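Sphingomyelinase-c (Listeria ivanovii, PDB 1ZWX) is a bacterial protein of the endonuclease/exonuclease/phosphatase family, built on the DNase I-like fold of two packed beta sheets. Local coordinates at residues 187-192 against 250-255; 215-220 against 260-265. All blocks are in the same frame, centred on the assembly; numbering follows the deposited sequence.

From the N terminus, the chain first reaches residues 187-192 on the strand that follows the long helix 161-182. It then runs through helix 203-212 into the loop 215-220, passes helix 233-238, and returns on strand 248-252 to close contact 1. A short connection leads to strand 262-266, where 260-265 closes contact 2 against that loop. The two closures therefore cross: the loop of contact 2 leaves from inside the excursion that contact 1 closes. Contact 1 completes the edge of one six-stranded sheet, contact 2 covers the edge of the other, and a probable hydrogen bond from Trp262 NE1 to Ile250 O (2.8 Å) ties the two edge strands together.

Contact 1. Residues 187-192 against 250-255; sequences DEIIFI and IFVENG
Val252 and Phe191 form a non-hydrogen-bonded antiparallel pair, their side chains side by side on one face of the sheet. From CB of Val252 the two methyls part. CG2, anti to the carbonyl carbon, lies against the CD2-CE2 side of the Phe191 ring, 3.8 Å from CE2. CG1, anti to the backbone N (chi1 172°), passes Ile190 O at 4.0 Å and meets Ile189 CD1 at 4.1 Å; Val252 and Ile189 cross at about a right angle. Ile189 CG1 lies over one face of the Phe191 ring, offset toward its rim. In the adjoining hydrogen-bonded pair, Phe251 N donates to Ile192 O at 2.8 Å and Ile192 N to Phe251 O at 3.0 Å. Glu253 N bonds to Ile190 O (2.9 Å), while water 1 bridges Ile190 N and Glu253 O. Glu253 CB rests 4.0 Å from Ile190 CB, and its chain, bent at chi2, brings OE2 to Gln176 NE2 and OE1 to His256 ND1 and Gly255 N, the last from above the carboxylate plane. Strand 189-193 lies between edge strand 248-252 and strand 143-151. Helix 161-182 packs on Ile190 and Ile192, whereas Phe191 and Ile250 reach Ile13 of strand 12-20 in the other sheet.

Contact 2. Residues 215-220 against 260-265; sequences SSPANF and HSWHNK
This is a loop-on-strand contact: Pro217, Ala218 and Phe220, from the loop between helices 203-212 and 233-238, lie against strand 262-266 at the edge of its sheet. One short backbone bond anchors it, Ala218 N to Trp262 O at 2.6 Å. The ring of Pro217 rests against two side chains of the strand, its CG 3.6 Å from Asn264 CG and 4.1 Å from Trp262 CD1. Phe220 CE1 touches Asn264 CB at 4.0 Å, ring and amide planes 58° apart. The amide is held from two directions: ND2 donates to His263 O from above that carbonyl's plane, and OD1 accepts from Ile250 N. Although His263 CB points away from the loop, its imidazole swings back (chi1 -60°, chi2 -86°) to set CE1 3.7 Å from Ala218 CB. His263 NE2 has a short bond with Ser261 OG at 2.6 Å, while ND1 makes a weak one to Ala218 O, with water 3 also beside it. Water 2 links Ala218 O to Asn264 N. Strand 294-298 occupies the other side of strand 262-266, which leaves the loop as cover for an edge strand in the two-sheet sandwich of the DNase I-like fold.

Contact 1. Residues 187-192 against 250-255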
loop_
_atom_site.group_PDB
_atom_site.type_symbol
_atom_site.label_atom_id
_atom_site.label_comp_id
_atom_site.label_asym_id
_atom_site.label_seq_id
_atom_site.Cartn_x
_atom_site.Cartn_y
_atom_site.Cartn_z
ATOM N N ASP A 187 23.399 -6.186 -6.971
ATOM C CA ASP A 187 23.930 -5.030 -6.268
ATOM C C ASP A 187 22.930 -3.857 -6.278
ATOM O O ASP A 187 23.240 -2.795 -5.786
ATOM C CB ASP A 187 25.312 -4.584 -6.794
ATOM C CG ASP A 187 25.320 -4.325 -8.286
ATOM O OD1 ASP A 187 24.250 -4.117 -8.898
ATOM O OD2 ASP A 187 26.426 -4.286 -8.876
ATOM N N GLU A 188 21.717 -4.095 -6.778
ATOM C CA GLU A 188 20.646 -3.083 -6.696
ATOM C C GLU A 188 19.533 -3.470 -5.704
ATOM O O GLU A 188 19.188 -4.649 -5.595
ATOM C CB GLU A 188 20.089 -2.837 -8.093
ATOM C CG GLU A 188 21.129 -2.228 -9.006
ATOM C CD GLU A 188 20.665 -2.021 -10.431
ATOM O OE1 GLU A 188 21.563 -1.824 -11.267
ATOM O OE2 GLU A 188 19.446 -2.022 -10.761
ATOM N N ILE A 189 18.981 -2.483 -5.001
ATOM C CA ILE A 189 18.015 -2.747 -3.937
ATOM C C ILE A 189 16.575 -2.851 -4.483
ATOM O O ILE A 189 16.192 -2.125 -5.401
ATOM C CB ILE A 189 18.115 -1.700 -2.821
ATOM C CG1 ILE A 189 17.279 -2.106 -1.586
ATOM C CG2 ILE A 189 17.754 -0.268 -3.374
ATOM C CD1 ILE A 189 17.642 -1.421 -0.253
ATOM N N ILE A 190 15.806 -3.791 -3.909
ATOM C CA ILE A 190 14.381 -3.969 -4.227
ATOM C C ILE A 190 13.594 -3.853 -2.918
ATOM O O ILE A 190 13.913 -4.512 -1.901
ATOM C CB ILE A 190 14.082 -5.324 -4.891
ATOM C CG1 ILE A 190 14.991 -5.568 -6.082
ATOM C CG2 ILE A 190 12.571 -5.434 -5.278
ATOM C CD1 ILE A 190 14.819 -6.943 -6.710
ATOM N N PHE A 191 12.578 -2.987 -2.955
ATOM C CA PHE A 191 11.642 -2.830 -1.851
ATOM C C PHE A 191 10.287 -3.404 -2.292
ATOM O O PHE A 191 9.917 -3.354 -3.476
ATOM C CB PHE A 191 11.435 -1.368 -1.495
ATOM C CG PHE A 191 12.674 -0.639 -1.049
ATOM C CD1 PHE A 191 13.432 0.087 -1.964
ATOM C CD2 PHE A 191 13.033 -0.619 0.298
ATOM C CE1 PHE A 191 14.567 0.804 -1.543
ATOM C CE2 PHE A 191 14.164 0.093 0.732
ATOM C CZ PHE A 191 14.912 0.830 -0.208
ATOM N N ILE A 192 9.577 -3.977 -1.330
ATOM C CA ILE A 192 8.240 -4.538 -1.580
ATOM C C ILE A 192 7.408 -4.013 -0.428
ATOM O O ILE A 192 7.686 -4.278 0.726
ATOM C CB ILE A 192 8.203 -6.107 -1.605
ATOM C CG1 ILE A 192 9.142 -6.703 -2.662
ATOM C CG2 ILE A 192 6.736 -6.610 -1.898
ATOM C CD1 ILE A 192 9.373 -8.257 -2.443
ATOM N N ILE A 250 6.786 -2.354 4.732
ATOM C CA ILE A 250 7.707 -2.103 3.630
ATOM C C ILE A 250 8.975 -2.917 3.890
ATOM O O ILE A 250 9.685 -2.642 4.831
ATOM C CB ILE A 250 8.060 -0.600 3.425
ATOM C CG1 ILE A 250 6.781 0.294 3.394
ATOM C CG2 ILE A 250 8.820 -0.458 2.107
ATOM C CD1 ILE A 250 7.042 1.766 3.735
ATOM N N PHE A 251 9.246 -3.866 3.006
ATOM C CA PHE A 251 10.356 -4.814 3.173
ATOM C C PHE A 251 11.461 -4.545 2.179
ATOM O O PHE A 251 11.236 -3.982 1.129
ATOM C CB PHE A 251 9.887 -6.242 2.853
ATOM C CG PHE A 251 8.871 -6.808 3.827
ATOM C CD1 PHE A 251 7.594 -7.168 3.369
ATOM C CD2 PHE A 251 9.193 -7.018 5.177
ATOM C CE1 PHE A 251 6.621 -7.740 4.265
ATOM C CE2 PHE A 251 8.245 -7.558 6.089
ATOM C CZ PHE A 251 6.944 -7.932 5.616
ATOM N N VAL A 252 12.648 -5.056 2.497
ATOM C CA VAL A 252 13.753 -5.131 1.559
ATOM C C VAL A 252 13.895 -6.576 1.114
ATOM O O VAL A 252 13.873 -7.490 1.955
ATOM C CB VAL A 252 15.064 -4.645 2.237
ATOM C CG1 VAL A 252 16.239 -4.919 1.306
ATOM C CG2 VAL A 252 14.970 -3.158 2.587
ATOM N N GLU A 253 14.016 -6.799 -0.178
ATOM C CA GLU A 253 14.171 -8.146 -0.692
ATOM C C GLU A 253 15.581 -8.710 -0.404
ATOM O O GLU A 253 16.581 -8.000 -0.577
ATOM C CB GLU A 253 13.854 -8.197 -2.172
ATOM C CG GLU A 253 13.295 -9.575 -2.680
ATOM C CD GLU A 253 14.361 -10.468 -3.324
ATOM O OE1 GLU A 253 15.528 -10.033 -3.468
ATOM O OE2 GLU A 253 14.027 -11.600 -3.726
ATOM N N ASN A 254 15.648 -9.993 -0.006
ATOM C CA ASN A 254 16.898 -10.555 0.549
ATOM C C ASN A 254 17.957 -10.942 -0.468
ATOM O O ASN A 254 19.134 -11.029 -0.119
ATOM C CB ASN A 254 16.632 -11.745 1.507
ATOM C CG ASN A 254 16.164 -11.298 2.899
ATOM O OD1 ASN A 254 16.382 -10.167 3.333
ATOM N ND2 ASN A 254 15.499 -12.207 3.609
ATOM N N GLY A 255 17.573 -11.201 -1.701
ATOM C CA GLY A 255 18.567 -11.614 -2.685
ATOM C C GLY A 255 19.315 -10.444 -3.338
ATOM O O GLY A 255 20.198 -10.646 -4.165
HETATM O O HOH W 1 17.200 -5.675 -2.014
#

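Contact 2. Residues 215-220 against 260-265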
loop_
_atom_site.group_PDB
_atom_site.type_symbol
_atom_site.label_atom_id
_atom_site.label_comp_id
_atom_site.label_asym_id
_atom_site.label_seq_id
_atom_site.Cartn_x
_atom_site.Cartn_y
_atom_site.Cartn_z
ATOM N N SER A 215 13.003 -10.245 5.087
ATOM C CA SER A 215 13.067 -10.377 6.546
ATOM C C SER A 215 12.332 -9.248 7.223
ATOM O O SER A 215 12.046 -8.218 6.593
ATOM C CB SER A 215 14.522 -10.405 7.054
ATOM O OG SER A 215 15.225 -11.417 6.362
ATOM N N SER A 216 12.037 -9.436 8.511
ATOM C CA SER A 216 11.395 -8.392 9.298
ATOM C C SER A 216 12.348 -7.196 9.396
ATOM O O SER A 216 13.566 -7.403 9.556
ATOM C CB SER A 216 11.093 -8.890 10.695
ATOM O OG SER A 216 10.099 -9.895 10.653
ATOM N N PRO A 217 11.824 -5.966 9.225
ATOM C CA PRO A 217 12.642 -4.776 9.534
ATOM C C PRO A 217 13.315 -4.857 10.913
ATOM O O PRO A 217 12.806 -5.534 11.821
ATOM C CB PRO A 217 11.631 -3.625 9.471
ATOM C CG PRO A 217 10.630 -4.099 8.419
ATOM C CD PRO A 217 10.501 -5.601 8.669
ATOM N N ALA A 218 14.466 -4.181 11.041
ATOM C CA ALA A 218 15.263 -4.186 12.270
ATOM C C ALA A 218 14.503 -3.657 13.484
ATOM O O ALA A 218 13.702 -2.706 13.372
ATOM C CB ALA A 218 16.554 -3.381 12.067
ATOM N N ASN A 219 14.781 -4.257 14.647
ATOM C CA ASN A 219 14.139 -3.897 15.909
ATOM C C ASN A 219 12.641 -3.668 15.719
ATOM O O ASN A 219 12.109 -2.609 16.070
ATOM C CB ASN A 219 14.802 -2.661 16.530
ATOM N N PHE A 220 11.977 -4.672 15.150
ATOM C CA PHE A 220 10.576 -4.552 14.755
ATOM C C PHE A 220 9.648 -4.528 15.955
ATOM O O PHE A 220 9.758 -5.375 16.833
ATOM C CB PHE A 220 10.177 -5.700 13.828
ATOM C CG PHE A 220 8.931 -5.420 13.043
ATOM C CD1 PHE A 220 8.977 -4.589 11.923
ATOM C CD2 PHE A 220 7.701 -5.937 13.451
ATOM C CE1 PHE A 220 7.816 -4.311 11.190
ATOM C CE2 PHE A 220 6.529 -5.651 12.741
ATOM C CZ PHE A 220 6.594 -4.843 11.603
ATOM N N HIS A 260 22.509 -1.303 6.025
ATOM C CA HIS A 260 23.013 -1.798 7.304
ATOM C C HIS A 260 21.844 -2.017 8.239
ATOM O O HIS A 260 21.829 -2.956 9.029
ATOM C CB HIS A 260 23.974 -0.777 7.937
ATOM C CG HIS A 260 25.283 -0.639 7.219
ATOM N ND1 HIS A 260 26.494 -0.908 7.825
ATOM C CD2 HIS A 260 25.572 -0.267 5.949
ATOM C CE1 HIS A 260 27.470 -0.706 6.956
ATOM N NE2 HIS A 260 26.937 -0.319 5.811
ATOM N N SER A 261 20.839 -1.160 8.116
ATOM C CA SER A 261 19.728 -1.124 9.027
ATOM C C SER A 261 18.475 -0.703 8.219
ATOM O O SER A 261 18.506 0.331 7.573
ATOM C CB SER A 261 20.060 -0.075 10.079
ATOM O OG SER A 261 19.240 -0.188 11.207
ATOM N N TRP A 262 17.409 -1.502 8.245
ATOM C CA TRP A 262 16.095 -1.103 7.661
ATOM C C TRP A 262 14.984 -1.248 8.698
ATOM O O TRP A 262 14.908 -2.271 9.409
ATOM C CB TRP A 262 15.782 -1.936 6.434
ATOM C CG TRP A 262 14.457 -1.627 5.808
ATOM C CD1 TRP A 262 13.330 -2.412 5.831
ATOM C CD2 TRP A 262 14.125 -0.471 5.028
ATOM N NE1 TRP A 262 12.333 -1.823 5.112
ATOM C CE2 TRP A 262 12.777 -0.627 4.608
ATOM C CE3 TRP A 262 14.834 0.681 4.637
ATOM C CZ2 TRP A 262 12.118 0.336 3.841
ATOM C CZ3 TRP A 262 14.192 1.629 3.863
ATOM C CH2 TRP A 262 12.838 1.455 3.473
ATOM N N HIS A 263 14.173 -0.198 8.811
ATOM C CA HIS A 263 13.179 -0.043 9.868
ATOM C C HIS A 263 11.821 0.255 9.240
ATOM O O HIS A 263 11.773 0.718 8.104
ATOM C CB HIS A 263 13.568 1.114 10.785
ATOM C CG HIS A 263 14.902 0.921 11.444
ATOM N ND1 HIS A 263 15.051 0.224 12.626
ATOM C CD2 HIS A 263 16.148 1.269 11.051
ATOM C CE1 HIS A 263 16.332 0.179 12.948
ATOM N NE2 HIS A 263 17.018 0.805 12.010
ATOM N N ASN A 264 10.755 -0.035 9.996
ATOM C CA ASN A 264 9.392 0.429 9.730
ATOM C C ASN A 264 8.904 1.115 10.989
ATOM O O ASN A 264 9.182 0.648 12.076
ATOM C CB ASN A 264 8.432 -0.737 9.439
ATOM C CG ASN A 264 8.516 -1.239 8.030
ATOM O OD1 ASN A 264 7.675 -2.039 7.593
ATOM N ND2 ASN A 264 9.539 -0.799 7.292
ATOM N N LYS A 265 8.152 2.202 10.834
ATOM C CA LYS A 265 7.474 2.866 11.929
ATOM C C LYS A 265 6.028 3.152 11.507
ATOM O O LYS A 265 5.789 3.708 10.434
ATOM C CB LYS A 265 8.167 4.205 12.296
ATOM C CG LYS A 265 7.476 4.909 13.469
ATOM C CD LYS A 265 8.329 5.908 14.210
ATOM C CE LYS A 265 7.763 6.138 15.626
HETATM O O HOH W 2 11.312 -1.692 12.310
HETATM O O HOH W 3 12.786 0.210 14.747
#